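Local coordinates for cobalamin biosynthesis protein CobN (Mycobacterium tuberculosis, PDB 7C6O) that is the large, catalytic subunit of cobaltochelatase, the ligase that inserts cobalt into the corrin ring during cobalamin biosynthesis, at residues A[190-195]-A[245-250]; A[281-286]-A[318-323]. All blocks are in the same frame, centred on the assembly; numbering follows the deposited sequence.

Contact 1: A[190-195]-A[245-250]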
loop_
_atom_site.group_PDB
_atom_site.type_symbol
_atom_site.label_atom_id
_atom_site.label_comp_id
_atom_site.label_asym_id
_atom_site.label_seq_id
_atom_site.Cartn_x
_atom_site.Cartn_y
_atom_site.Cartn_z
ATOM N N THR A 190 20.057 8.120 -23.523
ATOM C CA THR A 190 20.900 6.987 -23.164
ATOM C C THR A 190 20.289 6.274 -21.963
ATOM O O THR A 190 20.117 6.877 -20.898
ATOM C CB THR A 190 22.321 7.451 -22.854
ATOM O OG1 THR A 190 22.904 8.007 -24.037
ATOM C CG2 THR A 190 23.171 6.285 -22.376
ATOM N N ILE A 191 19.963 4.997 -22.136
ATOM C CA ILE A 191 19.303 4.197 -21.110
ATOM C C ILE A 191 20.296 3.147 -20.632
ATOM O O ILE A 191 20.631 2.214 -21.371
ATOM C CB ILE A 191 18.017 3.543 -21.634
ATOM C CG1 ILE A 191 17.096 4.593 -22.259
ATOM C CG2 ILE A 191 17.310 2.788 -20.516
ATOM C CD1 ILE A 191 16.702 5.713 -21.318
ATOM N N ALA A 192 20.769 3.292 -19.398
ATOM C CA ALA A 192 21.642 2.280 -18.825
ATOM C C ALA A 192 20.830 1.056 -18.417
ATOM O O ALA A 192 19.687 1.173 -17.970
ATOM C CB ALA A 192 22.392 2.843 -17.618
ATOM N N VAL A 193 21.419 -0.124 -18.596
ATOM C CA VAL A 193 20.829 -1.385 -18.151
ATOM C C VAL A 193 21.825 -2.049 -17.208
ATOM O O VAL A 193 22.903 -2.482 -17.637
ATOM C CB VAL A 193 20.477 -2.309 -19.325
ATOM C CG1 VAL A 193 19.838 -3.597 -18.815
ATOM C CG2 VAL A 193 19.545 -1.596 -20.291
ATOM N N LEU A 194 21.465 -2.139 -15.929
ATOM C CA LEU A 194 22.353 -2.659 -14.894
ATOM C C LEU A 194 21.977 -4.101 -14.575
ATOM O O LEU A 194 20.841 -4.376 -14.169
ATOM C CB LEU A 194 22.283 -1.801 -13.631
ATOM C CG LEU A 194 23.211 -0.587 -13.515
ATOM C CD1 LEU A 194 24.660 -1.024 -13.344
ATOM C CD2 LEU A 194 23.065 0.341 -14.714
ATOM N N TYR A 195 22.929 -5.018 -14.748
ATOM C CA TYR A 195 22.700 -6.425 -14.457
ATOM C C TYR A 195 23.888 -6.989 -13.688
ATOM O O TYR A 195 24.924 -6.339 -13.532
ATOM C CB TYR A 195 22.434 -7.232 -15.738
ATOM C CG TYR A 195 23.588 -7.308 -16.714
ATOM C CD1 TYR A 195 23.910 -6.229 -17.527
ATOM C CD2 TYR A 195 24.337 -8.473 -16.844
ATOM C CE1 TYR A 195 24.957 -6.299 -18.430
ATOM C CE2 TYR A 195 25.386 -8.554 -17.744
ATOM C CZ TYR A 195 25.692 -7.465 -18.536
ATOM O OH TYR A 195 26.734 -7.537 -19.435
ATOM N N ASP A 245 20.738 8.918 -19.185
ATOM C CA ASP A 245 19.559 9.731 -18.921
ATOM C C ASP A 245 18.530 9.006 -18.065
ATOM O O ASP A 245 17.652 9.655 -17.487
ATOM C CB ASP A 245 18.924 10.165 -20.242
ATOM C CG ASP A 245 19.872 10.983 -21.090
ATOM O OD1 ASP A 245 20.339 12.034 -20.602
ATOM O OD2 ASP A 245 20.171 10.566 -22.230
ATOM N N ALA A 246 18.622 7.682 -17.977
ATOM C CA ALA A 246 17.782 6.883 -17.098
ATOM C C ALA A 246 18.440 5.519 -16.948
ATOM O O ALA A 246 19.255 5.113 -17.780
ATOM C CB ALA A 246 16.354 6.747 -17.640
ATOM N N MET A 247 18.076 4.819 -15.876
ATOM C CA MET A 247 18.630 3.507 -15.561
ATOM C C MET A 247 17.508 2.496 -15.399
ATOM O O MET A 247 16.567 2.731 -14.635
ATOM C CB MET A 247 19.446 3.530 -14.267
ATOM C CG MET A 247 20.697 4.370 -14.280
ATOM S SD MET A 247 21.381 4.451 -12.610
ATOM C CE MET A 247 21.653 2.710 -12.288
ATOM N N VAL A 248 17.620 1.369 -16.096
ATOM C CA VAL A 248 16.835 0.176 -15.793
ATOM C C VAL A 248 17.737 -0.777 -15.022
ATOM O O VAL A 248 18.788 -1.191 -15.524
ATOM C CB VAL A 248 16.289 -0.490 -17.064
ATOM C CG1 VAL A 248 15.486 -1.725 -16.696
ATOM C CG2 VAL A 248 15.432 0.484 -17.858
ATOM N N VAL A 249 17.342 -1.124 -13.801
ATOM C CA VAL A 249 18.160 -1.956 -12.929
ATOM C C VAL A 249 17.486 -3.310 -12.760
ATOM O O VAL A 249 16.255 -3.402 -12.679
ATOM C CB VAL A 249 18.418 -1.285 -11.565
ATOM C CG1 VAL A 249 19.154 0.028 -11.764
ATOM C CG2 VAL A 249 17.116 -1.064 -10.807
ATOM N N THR A 250 18.301 -4.363 -12.735
ATOM C CA THR A 250 17.830 -5.718 -12.471
ATOM C C THR A 250 18.517 -6.310 -11.248
ATOM O O THR A 250 18.509 -7.531 -11.062
ATOM C CB THR A 250 18.042 -6.616 -13.693
ATOM O OG1 THR A 250 19.444 -6.780 -13.934
ATOM C CG2 THR A 250 17.399 -6.000 -14.926
#
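Leu194 and Met247 meet obliquely on one face of a parallel strand pair. Met247 is bent at its last torsion (chi3 59°), which carries CE along the strand to within 3.7 Å of Leu194 CD2; the unbranched thioether can make this turn and lay its terminal methyl on the leucine. On the same face Ala192 CB lies 4.0 Å from Met247 CG, its small methyl leaving room for the sulfur chain. On the other face the beta-branched Ile191 and Val248 touch through their CG2 methyls at 4.0 Å, while Ile191 CD1 reaches the methyl of Ala246. Both ends are closed by polar side chains. Asp245 stands at about a right angle to Thr190 and takes the Thr190 N-H on the anti lone pair of OD2 (2.8 Å), as Asp245 N returns a bond to Thr190 O. At the far end Leu194 O is gripped twice by Thr250, from its N and, on a lone pair in the carbonyl plane, from OG1 at 2.8 Å. Strand 221-227 hydrogen-bonds to the other edge of strand 190-196; helix 206-217 packs on Ile191 and Val193 through Ile215, and helix 343-361 meets Ile191 and Val248 through Ala353.

Contact 2: A[281-286]-A[318-323]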
loop_
_atom_site.group_PDB
_atom_site.type_symbol
_atom_site.label_atom_id
_atom_site.label_comp_id
_atom_site.label_asym_id
_atom_site.label_seq_id
_atom_site.Cartn_x
_atom_site.Cartn_y
_atom_site.Cartn_z
ATOM N N ILE A 281 18.622 10.912 -12.058
ATOM C CA ILE A 281 17.928 10.350 -13.215
ATOM C C ILE A 281 16.914 9.332 -12.713
ATOM O O ILE A 281 17.028 8.821 -11.588
ATOM C CB ILE A 281 18.912 9.702 -14.218
ATOM C CG1 ILE A 281 19.709 8.585 -13.547
ATOM C CG2 ILE A 281 19.839 10.750 -14.828
ATOM C CD1 ILE A 281 20.655 7.878 -14.494
ATOM N N PRO A 282 15.892 9.032 -13.516
ATOM C CA PRO A 282 14.941 7.987 -13.122
ATOM C C PRO A 282 15.614 6.626 -13.090
ATOM O O PRO A 282 16.392 6.274 -13.981
ATOM C CB PRO A 282 13.862 8.055 -14.210
ATOM C CG PRO A 282 14.007 9.410 -14.811
ATOM C CD PRO A 282 15.471 9.716 -14.749
ATOM N N ILE A 283 15.315 5.865 -12.044
ATOM C CA ILE A 283 15.867 4.531 -11.842
ATOM C C ILE A 283 14.689 3.570 -11.784
ATOM O O ILE A 283 13.890 3.614 -10.840
ATOM C CB ILE A 283 16.721 4.451 -10.568
ATOM C CG1 ILE A 283 17.861 5.473 -10.631
ATOM C CG2 ILE A 283 17.256 3.037 -10.366
ATOM C CD1 ILE A 283 18.746 5.496 -9.396
ATOM N N LEU A 284 14.571 2.708 -12.790
ATOM C CA LEU A 284 13.407 1.849 -12.956
ATOM C C LEU A 284 13.803 0.400 -12.724
ATOM O O LEU A 284 14.797 -0.072 -13.282
ATOM C CB LEU A 284 12.803 2.011 -14.354
ATOM C CG LEU A 284 12.372 3.421 -14.770
ATOM C CD1 LEU A 284 13.532 4.206 -15.385
ATOM C CD2 LEU A 284 11.196 3.367 -15.728
ATOM N N GLN A 285 13.024 -0.302 -11.904
ATOM C CA GLN A 285 13.261 -1.722 -11.669
ATOM C C GLN A 285 12.604 -2.526 -12.784
ATOM O O GLN A 285 11.372 -2.595 -12.872
ATOM C CB GLN A 285 12.724 -2.149 -10.306
ATOM C CG GLN A 285 13.178 -3.541 -9.886
ATOM C CD GLN A 285 14.553 -3.532 -9.242
ATOM O OE1 GLN A 285 14.913 -2.583 -8.551
ATOM N NE2 GLN A 285 15.328 -4.588 -9.465
ATOM N N GLY A 286 13.422 -3.121 -13.647
ATOM C CA GLY A 286 12.923 -4.079 -14.611
ATOM C C GLY A 286 12.915 -5.456 -13.988
ATOM O O GLY A 286 13.971 -5.977 -13.618
ATOM N N ASP A 318 14.742 2.435 -2.162
ATOM C CA ASP A 318 15.690 3.228 -2.938
ATOM C C ASP A 318 15.035 4.351 -3.734
ATOM O O ASP A 318 15.755 5.178 -4.306
ATOM C CB ASP A 318 16.452 2.345 -3.930
ATOM C CG ASP A 318 17.532 1.507 -3.279
ATOM O OD1 ASP A 318 17.563 1.394 -2.036
ATOM O OD2 ASP A 318 18.358 0.957 -4.036
ATOM N N GLY A 319 13.707 4.391 -3.810
ATOM C CA GLY A 319 13.050 5.323 -4.707
ATOM C C GLY A 319 12.986 4.872 -6.149
ATOM O O GLY A 319 12.806 5.703 -7.044
ATOM N N ARG A 320 13.131 3.578 -6.405
ATOM C CA ARG A 320 13.065 3.063 -7.763
ATOM C C ARG A 320 11.620 3.005 -8.251
ATOM O O ARG A 320 10.684 2.811 -7.470
ATOM C CB ARG A 320 13.693 1.672 -7.838
ATOM C CG ARG A 320 15.185 1.654 -7.559
ATOM C CD ARG A 320 15.723 0.233 -7.549
ATOM N NE ARG A 320 17.142 0.192 -7.206
ATOM C CZ ARG A 320 17.853 -0.926 -7.083
ATOM N NH1 ARG A 320 17.280 -2.107 -7.278
ATOM N NH2 ARG A 320 19.138 -0.863 -6.764
ATOM N N ILE A 321 11.452 3.183 -9.558
ATOM C CA ILE A 321 10.154 3.027 -10.206
ATOM C C ILE A 321 9.940 1.554 -10.528
ATOM O O ILE A 321 10.778 0.922 -11.182
ATOM C CB ILE A 321 10.079 3.888 -11.477
ATOM C CG1 ILE A 321 10.372 5.354 -11.154
ATOM C CG2 ILE A 321 8.729 3.737 -12.153
ATOM C CD1 ILE A 321 10.479 6.234 -12.383
ATOM N N ILE A 322 8.818 1.004 -10.076
ATOM C CA ILE A 322 8.500 -0.405 -10.293
ATOM C C ILE A 322 7.811 -0.544 -11.646
ATOM O O ILE A 322 6.770 0.077 -11.886
ATOM C CB ILE A 322 7.612 -0.950 -9.162
ATOM C CG1 ILE A 322 8.259 -0.697 -7.796
ATOM C CG2 ILE A 322 7.321 -2.428 -9.372
ATOM C CD1 ILE A 322 9.620 -1.329 -7.635
ATOM N N THR A 323 8.372 -1.356 -12.531
ATOM C CA THR A 323 7.802 -1.571 -13.860
ATOM C C THR A 323 7.256 -2.999 -13.948
ATOM O O THR A 323 6.430 -3.370 -13.105
ATOM C CB THR A 323 8.824 -1.229 -14.941
ATOM O OG1 THR A 323 9.824 -2.257 -15.021
ATOM C CG2 THR A 323 9.490 0.115 -14.649
HETATM O O HOH W 1 13.634 6.766 -9.769
#
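Gln285 and Arg320 join their polar ends beside the parallel ladder of 281-286 and 318-323. Arg320 NH1 donates to a lone pair of Gln285 OE1 at 2.7 Å; the oxygen sits at the guanidinium edge, and the amide and guanidinium planes are only 26° apart. The two chains reach this meeting differently: Arg320 is extended from CG to NE, whereas Gln285 is bent about its CB-CG bond (chi2 84°), which turns its amide toward the arginine. Along the way Arg320 CG rests 3.8 Å from Ile283 CG2. Apolar contact takes over on the opposite face, where Leu284 and Ile321 run alongside each other in the same direction, and Leu284 CD2 meets Thr323 CG2 at 3.8 Å. Thr323 OG1 also bonds to Gln285 O at 2.7 Å, from above the carbonyl plane, joining Thr323 N on that oxygen.

These strands are neighbours in a mixed, mostly parallel sheet flanked by helices, an alpha/beta layout, and the chain between them carries helices 293-298 and 305-313. Just before the first bridged pair, Leu284 with Ile321, a water accepts from Ile283 N and donates to Gly319 O; Gly319 has a positive phi, and a CB there would jam against the preceding carbonyl oxygen, so glycine suits the place.

Farther out, Val251 O accepts from both Gln285 NE2 and Arg320 NH1, fixing the rotation of the amide, and Leu252 O takes Arg320 NH2. The buried cation is probably stabilised by Asp318, whose OD2 lies 3.4 Å from Arg320 NH2 but well out of the guanidinium plane, an attraction of charge alone. Asp318 is positioned in turn by Ala254 N and Trp271 NE1.

Contacts 1 and 2 belong to one sheet, in which strands 246-249 and 283-289 are direct neighbours, so four adjacent parallel strands run through the two pairs. Backbone bonds, probably Leu284 N to Met247 O and Val249 N to Leu284 O, stitch them together, and their centres are about 9 Å apart. Both are buried, though contact 1 has partly exposed residues at its ends and lies farther from the chain's centre (about 26 Å against 17 Å). Its interior is almost wholly apolar, with polar side chains kept to the strand ends. Contact 2 instead buries an amide-guanidinium hydrogen bond across the strands, with the arginine's charge met by an aspartate of its own segment. Helix 343-361 packs against both contacts.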